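Local structure of RsfP (Uncultured bacterium, 4GLJ) at residues A[145-150]-A[213-218]; A[151-156]-A[257-262]. The protein probably cleaves methylthioadenosine with phosphate, as a trimeric purine nucleoside phosphorylase relative, and binds the dye rhodamine B. One frame throughout, in Å; residues are numbered along the deposited sequence.

Of the elements joined here, helix 145-157 comes first from the N terminus, and both contacts draw on it in turn: its opening residues 145-150 serve contact 1, its later residues 151-156 contact 2. Contact 1 closes a loop of 62 residues when strand 213-221 returns to the helix. Contact 2 closes a longer one of 100 residues, ending on helix 237-263. The segments alternate along the sequence, so the two loops cross rather than nest. Their centres lie about 10 Å apart and they touch, Ile150 CG2 packing on Leu259 CB at 3.7 Å. Together they tie helix 145-157 to the central sheet on one side and to the long helix 237-263 on another.

Contact 1: A[145-150]-A[213-218]; sequences PEVADI and AYATLA
Val147 sets its branched side chain over two alanines of the strand, one methyl for each. Its CG1 lies 3.7 Å from Ala215 CB, and CB of the valine is equally near that methyl, so Ala215 is met by the stem of the side chain as well as by a branch. The second branch, CG2, reaches back along the strand to Ala213 CB at 4.0 Å. The torsion accounts for this division: CG1 stands anti to the valine's own nitrogen (chi1 -173°), which turns CG2 anti to the carbonyl carbon and spreads the methyls over alternate strand residues. Ala213 and Ala215 both direct their CB atoms toward the helix, whereas the intervening Tyr214 points away.

The backbone comes close at the next residue, where Ala148 N is 3.9 Å from Ala215 CB. Small side chains on both sides permit this: the CA atoms of Ala148 and Ala215 are 5.8 Å apart, and the segment axes approach to 7.2 Å. The side-chain contacts are all apolar, and the two segments bury 149 Å² between them. Helix and strand run in broadly the same direction, at 36°.

What holds the strand beneath the valine is its pairing with strand 92-101, through backbone bonds from Ala213 and Ala215 to Ile93 and from Ala215 also to Ser95. On the far side, the hydroxyl of Tyr214 is hydrogen-bonded to Glu203 and that of Thr216 to Asn200. Thus 145-150 packs on one face of the mixed sheet at strand 213-221 in this phosphorylase-superfamily fold, while helix 200-209, through Asn200 and Glu203, bonds to side chains on the other. Ala148 also touches Ile113 of strand 111-119, the antiparallel neighbour of 213-221, and Ile150 turns to helix 237-263.

Contact 2: A[151-156]-A[257-262]; sequences LIRAYD and VALIAS
Leu259 drives its two methyls at different parts of helix 145-157, one into backbone and the other beside a charged group. CD1 makes the closer approach, 3.8 Å from Ala154 N, and it is 4.2 Å from Ala154 CB. With CG anti to its own carbonyl carbon (chi1 -69°) and CD1, the branch that reaches Ala154, anti to CA (chi2 166°), the leucine bridges helices whose nearest CA atoms, those of Ala154 and Leu259, are still 7.3 Å apart. It supplies the larger part of the apolar contact in an interface of 128 Å². Ala154, a buried residue, is met by this methyl and also packs on Val252, Gln255 and Ala256.

The partly exposed margin is looser. There CD2 of Leu259 lies 4.0 Å from Arg153 NH1, the two side chains crossing at a slant. Arg153 bends partway along its chain, and its guanidinium is held chiefly by carboxylates beyond the two segments: NE pairs with Asp149 OD2, one turn earlier on the same helix, and NH2 with Glu263 OE1 at the end of helix 237-263. The second salt bridge therefore joins the same two helices as the leucine, by charge instead of packing.

Leu259 also meets Asn157, which carries the helix-helix seam to the end of helix 145-157. Beyond this seam, Leu151 packs on Ile113 of strand 111-119 and Val257 on Val57 and Val59 of strand 57-63, seating both helices against the sheet.

Contact 1: A[145-150]-A[213-218]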
# COMPACT_ATOMS: atom_id res chain seq x y z
N PRO A 145 -0.95 -21.79 -15.76
CA PRO A 145 0.19 -22.70 -16.09
C PRO A 145 0.10 -23.31 -17.52
O PRO A 145 1.13 -23.65 -18.06
CB PRO A 145 0.03 -23.85 -15.07
CG PRO A 145 -1.30 -23.68 -14.42
CD PRO A 145 -1.76 -22.26 -14.63
N GLU A 146 -1.10 -23.47 -18.08
CA GLU A 146 -1.24 -24.00 -19.45
C GLU A 146 -0.63 -22.99 -20.45
O GLU A 146 0.06 -23.41 -21.34
CB GLU A 146 -2.71 -24.31 -19.79
CG GLU A 146 -3.38 -25.27 -18.83
CD GLU A 146 -2.94 -26.72 -19.02
OE1 GLU A 146 -3.72 -27.65 -18.65
OE2 GLU A 146 -1.84 -26.96 -19.59
N VAL A 147 -0.85 -21.69 -20.24
CA VAL A 147 -0.25 -20.62 -21.07
C VAL A 147 1.22 -20.47 -20.78
O VAL A 147 2.02 -20.37 -21.70
CB VAL A 147 -0.94 -19.24 -20.87
CG1 VAL A 147 -0.43 -18.22 -21.84
CG2 VAL A 147 -2.48 -19.33 -21.11
N ALA A 148 1.62 -20.52 -19.50
CA ALA A 148 3.05 -20.51 -19.16
C ALA A 148 3.77 -21.70 -19.77
O ALA A 148 4.87 -21.52 -20.31
CB ALA A 148 3.28 -20.51 -17.63
N ASP A 149 3.20 -22.91 -19.71
CA ASP A 149 3.88 -24.02 -20.39
C ASP A 149 4.04 -23.78 -21.90
O ASP A 149 5.06 -24.21 -22.49
CB ASP A 149 3.20 -25.35 -20.12
CG ASP A 149 3.88 -26.48 -20.88
OD1 ASP A 149 5.08 -26.79 -20.57
OD2 ASP A 149 3.23 -26.99 -21.84
N ILE A 150 2.99 -23.23 -22.55
CA ILE A 150 3.08 -22.85 -23.98
C ILE A 150 4.23 -21.84 -24.19
O ILE A 150 5.01 -21.98 -25.15
CB ILE A 150 1.74 -22.32 -24.53
CG1 ILE A 150 0.85 -23.52 -24.87
CG2 ILE A 150 1.95 -21.44 -25.77
CD1 ILE A 150 -0.58 -23.21 -25.21
N ALA A 213 -7.57 -16.37 -19.45
CA ALA A 213 -6.35 -17.00 -19.05
C ALA A 213 -5.24 -16.04 -19.36
O ALA A 213 -5.22 -15.41 -20.39
CB ALA A 213 -6.17 -18.34 -19.82
N TYR A 214 -4.32 -15.89 -18.42
CA TYR A 214 -3.38 -14.79 -18.49
C TYR A 214 -2.07 -15.31 -17.98
O TYR A 214 -2.00 -15.93 -16.89
CB TYR A 214 -3.84 -13.61 -17.61
CG TYR A 214 -2.86 -12.42 -17.49
CD1 TYR A 214 -1.76 -12.49 -16.58
CD2 TYR A 214 -3.10 -11.25 -18.18
CE1 TYR A 214 -0.87 -11.44 -16.45
CE2 TYR A 214 -2.22 -10.16 -18.07
CZ TYR A 214 -1.11 -10.26 -17.19
OH TYR A 214 -0.29 -9.15 -17.02
N ALA A 215 -1.02 -15.10 -18.77
CA ALA A 215 0.35 -15.41 -18.31
C ALA A 215 1.34 -14.37 -18.83
O ALA A 215 1.02 -13.56 -19.72
CB ALA A 215 0.79 -16.85 -18.64
N THR A 216 2.57 -14.40 -18.31
CA THR A 216 3.50 -13.27 -18.56
C THR A 216 4.77 -13.84 -19.21
O THR A 216 5.29 -14.85 -18.77
CB THR A 216 3.87 -12.58 -17.22
OG1 THR A 216 2.66 -11.92 -16.73
CG2 THR A 216 4.94 -11.49 -17.45
N LEU A 217 5.19 -13.19 -20.28
CA LEU A 217 6.54 -13.38 -20.80
C LEU A 217 7.40 -12.14 -20.35
O LEU A 217 7.22 -11.03 -20.87
CB LEU A 217 6.47 -13.46 -22.34
CG LEU A 217 7.82 -13.53 -23.10
CD1 LEU A 217 8.51 -14.83 -22.73
CD2 LEU A 217 7.61 -13.46 -24.61
N ALA A 218 8.27 -12.34 -19.36
CA ALA A 218 9.07 -11.23 -18.79
C ALA A 218 10.42 -11.17 -19.50
O ALA A 218 11.06 -12.20 -19.73
CB ALA A 218 9.22 -11.42 -17.30

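Contact 2: A[151-156]-A[257-262]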
# COMPACT_ATOMS: atom_id res chain seq x y z
N LEU A 151 4.35 -20.84 -23.29
CA LEU A 151 5.41 -19.89 -23.45
C LEU A 151 6.81 -20.48 -23.43
O LEU A 151 7.67 -20.01 -24.18
CB LEU A 151 5.31 -18.68 -22.48
CG LEU A 151 4.05 -17.84 -22.74
CD1 LEU A 151 3.82 -16.91 -21.51
CD2 LEU A 151 4.21 -17.00 -24.01
N ILE A 152 7.05 -21.44 -22.53
CA ILE A 152 8.28 -22.15 -22.43
C ILE A 152 8.57 -22.88 -23.74
O ILE A 152 9.70 -22.81 -24.22
CB ILE A 152 8.24 -23.18 -21.23
CG1 ILE A 152 8.19 -22.45 -19.87
CG2 ILE A 152 9.44 -24.05 -21.27
CD1 ILE A 152 7.66 -23.34 -18.72
N ARG A 153 7.59 -23.59 -24.29
CA ARG A 153 7.87 -24.37 -25.53
C ARG A 153 8.00 -23.38 -26.71
O ARG A 153 8.79 -23.62 -27.62
CB ARG A 153 6.79 -25.41 -25.76
CG ARG A 153 6.85 -26.51 -24.72
CD ARG A 153 5.85 -27.60 -24.99
NE ARG A 153 4.52 -27.18 -24.56
CZ ARG A 153 3.48 -27.08 -25.38
NH1 ARG A 153 3.60 -27.38 -26.67
NH2 ARG A 153 2.31 -26.71 -24.87
N ALA A 154 7.23 -22.28 -26.65
CA ALA A 154 7.28 -21.21 -27.71
C ALA A 154 8.71 -20.62 -27.75
O ALA A 154 9.28 -20.38 -28.85
CB ALA A 154 6.27 -20.09 -27.43
N TYR A 155 9.29 -20.40 -26.56
CA TYR A 155 10.65 -19.82 -26.47
C TYR A 155 11.61 -20.77 -27.15
O TYR A 155 12.51 -20.34 -27.90
CB TYR A 155 11.14 -19.70 -24.98
CG TYR A 155 12.56 -19.12 -24.87
CD1 TYR A 155 12.75 -17.71 -24.77
CD2 TYR A 155 13.70 -19.95 -24.81
CE1 TYR A 155 14.05 -17.18 -24.65
CE2 TYR A 155 14.97 -19.41 -24.71
CZ TYR A 155 15.15 -18.03 -24.62
OH TYR A 155 16.45 -17.50 -24.50
N ASP A 156 11.47 -22.07 -26.85
CA ASP A 156 12.40 -23.01 -27.41
C ASP A 156 12.20 -23.08 -28.90
O ASP A 156 13.17 -23.24 -29.63
CB ASP A 156 12.22 -24.42 -26.83
CG ASP A 156 12.70 -24.53 -25.38
OD1 ASP A 156 13.67 -23.85 -24.98
OD2 ASP A 156 12.11 -25.35 -24.62
N VAL A 257 1.50 -17.83 -30.19
CA VAL A 257 0.19 -17.71 -30.78
C VAL A 257 -0.14 -19.03 -31.55
O VAL A 257 -1.24 -19.61 -31.42
CB VAL A 257 0.12 -16.48 -31.73
CG1 VAL A 257 -1.16 -16.53 -32.54
CG2 VAL A 257 0.22 -15.14 -30.96
N ALA A 258 0.85 -19.55 -32.27
CA ALA A 258 0.65 -20.79 -33.00
C ALA A 258 0.22 -21.93 -32.06
O ALA A 258 -0.75 -22.62 -32.34
CB ALA A 258 1.89 -21.17 -33.83
N LEU A 259 0.90 -22.08 -30.94
CA LEU A 259 0.59 -23.15 -30.02
C LEU A 259 -0.76 -23.00 -29.35
O LEU A 259 -1.46 -24.00 -29.11
CB LEU A 259 1.69 -23.25 -28.97
CG LEU A 259 3.01 -23.75 -29.58
CD1 LEU A 259 4.21 -23.54 -28.65
CD2 LEU A 259 2.92 -25.21 -30.01
N ILE A 260 -1.11 -21.75 -28.98
CA ILE A 260 -2.37 -21.54 -28.32
C ILE A 260 -3.48 -21.86 -29.33
O ILE A 260 -4.48 -22.48 -28.96
CB ILE A 260 -2.51 -20.08 -27.86
CG1 ILE A 260 -1.44 -19.77 -26.74
CG2 ILE A 260 -3.93 -19.78 -27.45
CD1 ILE A 260 -1.44 -18.28 -26.41
N ALA A 261 -3.31 -21.41 -30.57
CA ALA A 261 -4.34 -21.61 -31.57
C ALA A 261 -4.56 -23.10 -31.81
O ALA A 261 -5.70 -23.54 -31.98
CB ALA A 261 -4.01 -20.91 -32.89
N SER A 262 -3.49 -23.90 -31.81
CA SER A 262 -3.69 -25.32 -32.19
C SER A 262 -4.10 -26.14 -30.96
O SER A 262 -4.85 -27.12 -31.09
CB SER A 262 -2.47 -25.94 -32.88
OG SER A 262 -1.31 -25.75 -32.09